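PDB 1RKX: CDP-glucose-4,6-dehydratase from Yersinia pseudotuberculosis, which catalyses the dehydration of CDP-D-glucose to its 4-keto-6-deoxy sugar nucleotide, as an NAD-dependent member of the short-chain dehydrogenase/reductase superfamily. Local coordinates for residues L95-P100 and G152-Y157; E102-N107 and Y157-G162. All coordinates share one frame; numbering follows the deposited sequence.

Contact 1 (L95-P100 and G152-Y157); sequences LSYSEP and GGYDPY. With NAD (nicotinamide-adenine-dinucleotide), chain G.
The Tyr97 ring has Pro156 over one face, CD lying 4.1 Å above the plane and off toward the rim, while its phenol end runs on to Asp155 and Tyr154. The Tyr157 ring has two partners at its edge, in plane: Asp155 OD2 and NAD O2D. Tyr97 OH comes to 3.3 Å from Asp155 CB, and the same oxygen meets the edge of the Tyr154 ring near its plane, 3.5 Å from Tyr154 CD2; the two tyrosine side chains cross at about a right angle. A chi1 of -81° puts Tyr97 CG beside the backbone N and anti to the carbonyl carbon, and from there the ring reaches the turn before helix 156-175 with its hydroxyl end. That helix opens with the Tyr-X-X-X-Lys signature of short-chain dehydrogenases, Tyr157 being its tyrosine. Asp155 is the N-cap: OD2 caps the Ser158 backbone N, and OD1 bonds Ser158 OG. Tyr157 OH is 3.2 Å from C6N of the nicotinamide and is hydrogen-bonded to Ser132 OG. At the backbone, Tyr157 N gives a weak, bent bond to Ser96 OG (3.2 Å, 142°), an oxygen whose stronger partner is Val93 O. Pro156 wedges in beside this serine, CG 3.5 Å from Ser96 O, and reaches Pro100 CB at 4.0 Å. Across the subunit interface, Ser174 of the second subunit packs on both Tyr97 and Pro156.

Contact 2 (E102-N107 and Y157-G162); sequences ETYSTN and YSNSKG. With NAD (nicotinamide-adenine-dinucleotide), chain G.
Ser160 and Asn107 sit at the heart of this helix pair, where helices 100-121 and 156-175 of the Rossmann-type domain run side by side, their local axes 9.2 Å apart and crossing at -28°. Packing is tightest here. Asn107 ND2 gives a fairly straight bond to Ser160 OG (2.8 Å, 160°), with the oxygen close to the amide plane. Ser160 OG, set between its backbone N and carbonyl carbon, also donates to Tyr157 O, one turn back, so two bonds fix its rotation. Asn107 OD1 is held by Gln90 N, which pins the other end of the amide. The Thr103 methyl packs beside them, CG2 3.6 Å from Ser160 OG and 3.7 Å from Tyr157 CA. The cofactor margin is thinner by comparison: Lys161 skirts the pair, CE 4.2 Å from Asn107 ND2, and its NZ bonds ribose O3D, with a weak bond to O2D, while Thr131 O also accepts from NZ. Against the neighbouring subunit lies a second bonded point. There the Tyr104 ring passes Ser160, with Tyr104 CE2 3.8 Å from Ser160 CA, and Ser170 of the second subunit packs on both Tyr104 and Asn159. Tyr104 OH donates to Asn159 OD1 at 2.7 Å, coming from above the carbonyl plane, 41° out of it.

Tyr157 belongs to both contacts, whose centres lie about 7 Å apart: contact 1 holds the start of helix 156-175 against the end of helix 93-98, and contact 2 continues along its next turn against helix 100-121. They are joined directly as well, since Gly153 O is 3.0 Å from Asn159 ND2, a probable hydrogen bond, and Ser96 CA packs 3.3 Å from Thr103 OG1. Between them lie the tyrosine and lysine of the family signature, Tyr157 and Lys161, their side chains about 4 Å apart at their nearest atoms, beside the nicotinamide and its ribose. Farther along the cofactor, Thr106 CG2 approaches adenine N7A at 3.6 Å. Both contacts also border the second subunit.

Contact 1 (L95-P100 and G152-Y157)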
# COMPACT_ATOMS: atom_id res chain seq x y z
N LEU C 95 -17.92 -19.23 -18.77
CA LEU C 95 -19.21 -18.73 -19.19
C LEU C 95 -19.32 -17.20 -19.12
O LEU C 95 -19.98 -16.59 -19.97
CB LEU C 95 -20.33 -19.36 -18.35
CG LEU C 95 -21.74 -19.00 -18.83
CD1 LEU C 95 -21.93 -19.52 -20.26
CD2 LEU C 95 -22.77 -19.61 -17.89
N SER C 96 -18.69 -16.59 -18.11
CA SER C 96 -18.76 -15.14 -17.95
C SER C 96 -18.21 -14.40 -19.17
O SER C 96 -18.56 -13.25 -19.42
CB SER C 96 -18.02 -14.69 -16.69
OG SER C 96 -16.61 -14.73 -16.85
N TYR C 97 -17.35 -15.07 -19.93
CA TYR C 97 -16.79 -14.45 -21.13
C TYR C 97 -17.82 -14.42 -22.26
O TYR C 97 -17.80 -13.51 -23.09
CB TYR C 97 -15.54 -15.20 -21.61
CG TYR C 97 -14.29 -14.81 -20.85
CD1 TYR C 97 -13.67 -15.70 -19.98
CD2 TYR C 97 -13.73 -13.55 -21.01
CE1 TYR C 97 -12.52 -15.34 -19.28
CE2 TYR C 97 -12.58 -13.18 -20.33
CZ TYR C 97 -11.98 -14.07 -19.47
OH TYR C 97 -10.83 -13.70 -18.83
N SER C 98 -18.71 -15.40 -22.30
CA SER C 98 -19.72 -15.43 -23.35
C SER C 98 -21.03 -14.80 -22.90
O SER C 98 -21.84 -14.39 -23.72
CB SER C 98 -19.97 -16.87 -23.81
OG SER C 98 -20.44 -17.67 -22.75
N GLU C 99 -21.24 -14.71 -21.59
CA GLU C 99 -22.45 -14.12 -21.03
C GLU C 99 -22.08 -13.14 -19.91
O GLU C 99 -22.47 -13.33 -18.76
CB GLU C 99 -23.36 -15.21 -20.47
CG GLU C 99 -23.95 -16.13 -21.53
CD GLU C 99 -24.75 -17.26 -20.92
OE1 GLU C 99 -25.54 -16.99 -19.99
OE2 GLU C 99 -24.59 -18.42 -21.36
N PRO C 100 -21.34 -12.08 -20.24
CA PRO C 100 -20.95 -11.12 -19.21
C PRO C 100 -22.14 -10.42 -18.52
O PRO C 100 -22.17 -10.29 -17.29
CB PRO C 100 -20.04 -10.15 -19.97
CG PRO C 100 -20.60 -10.20 -21.38
CD PRO C 100 -20.84 -11.68 -21.56
N GLY C 152 -11.32 -6.37 -7.19
CA GLY C 152 -11.17 -6.23 -8.62
C GLY C 152 -11.58 -7.49 -9.35
O GLY C 152 -12.62 -8.08 -9.04
N GLY C 153 -10.77 -7.91 -10.31
CA GLY C 153 -11.08 -9.10 -11.07
C GLY C 153 -10.90 -8.84 -12.56
O GLY C 153 -11.41 -7.84 -13.09
N TYR C 154 -10.20 -9.75 -13.23
CA TYR C 154 -9.92 -9.64 -14.66
C TYR C 154 -11.13 -9.97 -15.52
O TYR C 154 -11.60 -9.14 -16.30
CB TYR C 154 -8.77 -10.58 -15.00
CG TYR C 154 -8.26 -10.48 -16.42
CD1 TYR C 154 -7.42 -9.43 -16.81
CD2 TYR C 154 -8.60 -11.44 -17.37
CE1 TYR C 154 -6.92 -9.35 -18.11
CE2 TYR C 154 -8.11 -11.37 -18.67
CZ TYR C 154 -7.27 -10.33 -19.03
OH TYR C 154 -6.77 -10.27 -20.32
N ASP C 155 -11.61 -11.20 -15.39
CA ASP C 155 -12.76 -11.68 -16.14
C ASP C 155 -14.05 -11.19 -15.48
O ASP C 155 -14.06 -10.81 -14.31
CB ASP C 155 -12.76 -13.20 -16.17
CG ASP C 155 -12.81 -13.79 -14.77
OD1 ASP C 155 -11.76 -13.81 -14.11
OD2 ASP C 155 -13.91 -14.19 -14.34
N PRO C 156 -15.17 -11.22 -16.23
CA PRO C 156 -16.47 -10.78 -15.71
C PRO C 156 -16.90 -11.47 -14.42
O PRO C 156 -17.47 -10.83 -13.53
CB PRO C 156 -17.42 -11.06 -16.87
CG PRO C 156 -16.53 -10.80 -18.07
CD PRO C 156 -15.25 -11.50 -17.68
N TYR C 157 -16.64 -12.77 -14.30
CA TYR C 157 -17.01 -13.50 -13.09
C TYR C 157 -16.24 -12.96 -11.89
O TYR C 157 -16.85 -12.53 -10.89
CB TYR C 157 -16.72 -15.00 -13.24
CG TYR C 157 -16.59 -15.70 -11.90
CD1 TYR C 157 -17.72 -15.99 -11.13
CD2 TYR C 157 -15.33 -16.02 -11.38
CE1 TYR C 157 -17.59 -16.57 -9.87
CE2 TYR C 157 -15.20 -16.60 -10.12
CZ TYR C 157 -16.33 -16.87 -9.37
OH TYR C 157 -16.18 -17.43 -8.12
PA NAD G . -22.96 -24.39 -8.37
O1A NAD G . -23.09 -24.03 -9.80
O2A NAD G . -22.98 -25.84 -8.04
O5B NAD G . -24.10 -23.67 -7.50
C5B NAD G . -24.59 -22.38 -7.92
C4B NAD G . -26.00 -22.12 -7.37
O4B NAD G . -26.32 -20.82 -7.92
C3B NAD G . -27.04 -23.08 -7.94
O3B NAD G . -27.81 -23.57 -6.82
C2B NAD G . -27.82 -22.20 -8.90
O2B NAD G . -29.18 -22.65 -9.12
C1B NAD G . -27.68 -20.85 -8.25
N9A NAD G . -27.96 -19.75 -9.17
C8A NAD G . -27.20 -19.33 -10.22
N7A NAD G . -27.73 -18.31 -10.89
C5A NAD G . -28.92 -18.06 -10.22
C6A NAD G . -29.94 -17.11 -10.43
N6A NAD G . -29.96 -16.20 -11.38
N1A NAD G . -31.01 -17.13 -9.58
C2A NAD G . -31.01 -18.06 -8.58
N3A NAD G . -30.13 -18.99 -8.28
C4A NAD G . -29.08 -18.94 -9.15
O3 NAD G . -21.66 -23.72 -7.82
PN NAD G . -20.97 -23.78 -6.34
O1N NAD G . -19.67 -24.42 -6.57
O2N NAD G . -21.86 -24.56 -5.44
O5D NAD G . -20.77 -22.25 -5.98
C5D NAD G . -21.47 -21.75 -4.83
C4D NAD G . -21.10 -20.30 -4.60
O4D NAD G . -19.68 -20.33 -4.25
C3D NAD G . -21.19 -19.32 -5.76
O3D NAD G . -21.47 -18.01 -5.22
C2D NAD G . -19.79 -19.39 -6.35
O2D NAD G . -19.51 -18.21 -7.13
C1D NAD G . -18.96 -19.46 -5.10
N1N NAD G . -17.62 -19.98 -5.36
C2N NAD G . -17.36 -21.35 -5.58
C3N NAD G . -15.97 -21.85 -5.76
C7N NAD G . -15.78 -23.30 -5.94
O7N NAD G . -14.62 -23.71 -6.06
N7N NAD G . -16.80 -24.19 -5.97
C4N NAD G . -14.84 -20.85 -5.84
C5N NAD G . -15.29 -19.44 -5.60
C6N NAD G . -16.53 -19.06 -5.38

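Contact 2 (E102-N107 and Y157-G162)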
# COMPACT_ATOMS: atom_id res chain seq x y z
N GLU C 102 -25.30 -11.39 -18.05
CA GLU C 102 -25.99 -12.28 -17.13
C GLU C 102 -25.16 -12.49 -15.86
O GLU C 102 -25.70 -12.64 -14.77
CB GLU C 102 -26.26 -13.64 -17.79
CG GLU C 102 -27.21 -13.59 -18.99
CD GLU C 102 -26.70 -12.71 -20.13
OE1 GLU C 102 -25.51 -12.83 -20.50
OE2 GLU C 102 -27.50 -11.90 -20.64
N THR C 103 -23.84 -12.51 -16.01
CA THR C 103 -22.95 -12.72 -14.86
C THR C 103 -23.08 -11.54 -13.90
O THR C 103 -23.23 -11.73 -12.69
CB THR C 103 -21.48 -12.84 -15.30
OG1 THR C 103 -21.31 -14.01 -16.10
CG2 THR C 103 -20.57 -12.95 -14.07
N TYR C 104 -23.03 -10.33 -14.45
CA TYR C 104 -23.15 -9.14 -13.62
C TYR C 104 -24.54 -9.01 -13.02
O TYR C 104 -24.68 -8.67 -11.85
CB TYR C 104 -22.81 -7.88 -14.42
CG TYR C 104 -21.32 -7.61 -14.53
CD1 TYR C 104 -20.63 -7.79 -15.73
CD2 TYR C 104 -20.59 -7.18 -13.41
CE1 TYR C 104 -19.26 -7.55 -15.83
CE2 TYR C 104 -19.22 -6.93 -13.49
CZ TYR C 104 -18.56 -7.12 -14.71
OH TYR C 104 -17.20 -6.87 -14.79
N SER C 105 -25.58 -9.26 -13.81
CA SER C 105 -26.94 -9.15 -13.29
C SER C 105 -27.14 -10.15 -12.15
O SER C 105 -27.67 -9.79 -11.09
CB SER C 105 -27.97 -9.42 -14.40
OG SER C 105 -27.80 -10.71 -14.96
N THR C 106 -26.68 -11.38 -12.35
CA THR C 106 -26.84 -12.41 -11.32
C THR C 106 -25.98 -12.17 -10.08
O THR C 106 -26.48 -12.18 -8.95
CB THR C 106 -26.49 -13.82 -11.86
OG1 THR C 106 -27.36 -14.14 -12.96
CG2 THR C 106 -26.66 -14.87 -10.77
N ASN C 107 -24.69 -11.92 -10.27
CA ASN C 107 -23.79 -11.74 -9.15
C ASN C 107 -23.84 -10.39 -8.45
O ASN C 107 -23.69 -10.32 -7.24
CB ASN C 107 -22.36 -12.07 -9.58
CG ASN C 107 -22.23 -13.50 -10.05
OD1 ASN C 107 -23.18 -14.27 -9.97
ND2 ASN C 107 -21.05 -13.86 -10.55
N TYR C 157 -16.64 -12.77 -14.30
CA TYR C 157 -17.01 -13.50 -13.09
C TYR C 157 -16.24 -12.96 -11.89
O TYR C 157 -16.85 -12.53 -10.89
CB TYR C 157 -16.72 -15.00 -13.24
CG TYR C 157 -16.59 -15.70 -11.90
CD1 TYR C 157 -17.72 -15.99 -11.13
CD2 TYR C 157 -15.33 -16.02 -11.38
CE1 TYR C 157 -17.59 -16.57 -9.87
CE2 TYR C 157 -15.20 -16.60 -10.12
CZ TYR C 157 -16.33 -16.87 -9.37
OH TYR C 157 -16.18 -17.43 -8.12
N SER C 158 -14.92 -12.98 -11.97
CA SER C 158 -14.07 -12.50 -10.89
C SER C 158 -14.44 -11.06 -10.54
O SER C 158 -14.63 -10.71 -9.38
CB SER C 158 -12.59 -12.56 -11.29
OG SER C 158 -12.19 -13.89 -11.55
N ASN C 159 -14.58 -10.23 -11.58
CA ASN C 159 -14.91 -8.83 -11.37
C ASN C 159 -16.29 -8.63 -10.74
O ASN C 159 -16.47 -7.74 -9.90
CB ASN C 159 -14.81 -8.08 -12.71
CG ASN C 159 -14.82 -6.57 -12.52
OD1 ASN C 159 -15.86 -5.92 -12.61
ND2 ASN C 159 -13.64 -6.01 -12.25
N SER C 160 -17.26 -9.46 -11.13
CA SER C 160 -18.60 -9.34 -10.57
C SER C 160 -18.56 -9.65 -9.08
O SER C 160 -19.35 -9.10 -8.31
CB SER C 160 -19.59 -10.27 -11.28
OG SER C 160 -19.40 -11.63 -10.93
N LYS C 161 -17.63 -10.52 -8.68
CA LYS C 161 -17.50 -10.88 -7.27
C LYS C 161 -16.85 -9.73 -6.51
O LYS C 161 -17.18 -9.46 -5.35
CB LYS C 161 -16.70 -12.18 -7.12
CG LYS C 161 -17.46 -13.43 -7.58
CD LYS C 161 -18.66 -13.72 -6.65
CE LYS C 161 -19.32 -15.06 -6.96
NZ LYS C 161 -20.32 -15.42 -5.91
N GLY C 162 -15.93 -9.04 -7.18
CA GLY C 162 -15.30 -7.87 -6.59
C GLY C 162 -16.40 -6.83 -6.38
O GLY C 162 -16.45 -6.15 -5.35
PA NAD G . -22.96 -24.39 -8.37
O1A NAD G . -23.09 -24.03 -9.80
O2A NAD G . -22.98 -25.84 -8.04
O5B NAD G . -24.10 -23.67 -7.50
C5B NAD G . -24.59 -22.38 -7.92
C4B NAD G . -26.00 -22.12 -7.37
O4B NAD G . -26.32 -20.82 -7.92
C3B NAD G . -27.04 -23.08 -7.94
O3B NAD G . -27.81 -23.57 -6.82
C2B NAD G . -27.82 -22.20 -8.90
O2B NAD G . -29.18 -22.65 -9.12
C1B NAD G . -27.68 -20.85 -8.25
N9A NAD G . -27.96 -19.75 -9.17
C8A NAD G . -27.20 -19.33 -10.22
N7A NAD G . -27.73 -18.31 -10.89
C5A NAD G . -28.92 -18.06 -10.22
C6A NAD G . -29.94 -17.11 -10.43
N6A NAD G . -29.96 -16.20 -11.38
N1A NAD G . -31.01 -17.13 -9.58
C2A NAD G . -31.01 -18.06 -8.58
N3A NAD G . -30.13 -18.99 -8.28
C4A NAD G . -29.08 -18.94 -9.15
O3 NAD G . -21.66 -23.72 -7.82
PN NAD G . -20.97 -23.78 -6.34
O1N NAD G . -19.67 -24.42 -6.57
O2N NAD G . -21.86 -24.56 -5.44
O5D NAD G . -20.77 -22.25 -5.98
C5D NAD G . -21.47 -21.75 -4.83
C4D NAD G . -21.10 -20.30 -4.60
O4D NAD G . -19.68 -20.33 -4.25
C3D NAD G . -21.19 -19.32 -5.76
O3D NAD G . -21.47 -18.01 -5.22
C2D NAD G . -19.79 -19.39 -6.35
O2D NAD G . -19.51 -18.21 -7.13
C1D NAD G . -18.96 -19.46 -5.10
N1N NAD G . -17.62 -19.98 -5.36
C2N NAD G . -17.36 -21.35 -5.58
C3N NAD G . -15.97 -21.85 -5.76
C7N NAD G . -15.78 -23.30 -5.94
O7N NAD G . -14.62 -23.71 -6.06
N7N NAD G . -16.80 -24.19 -5.97
C4N NAD G . -14.84 -20.85 -5.84
C5N NAD G . -15.29 -19.44 -5.60
C6N NAD G . -16.53 -19.06 -5.38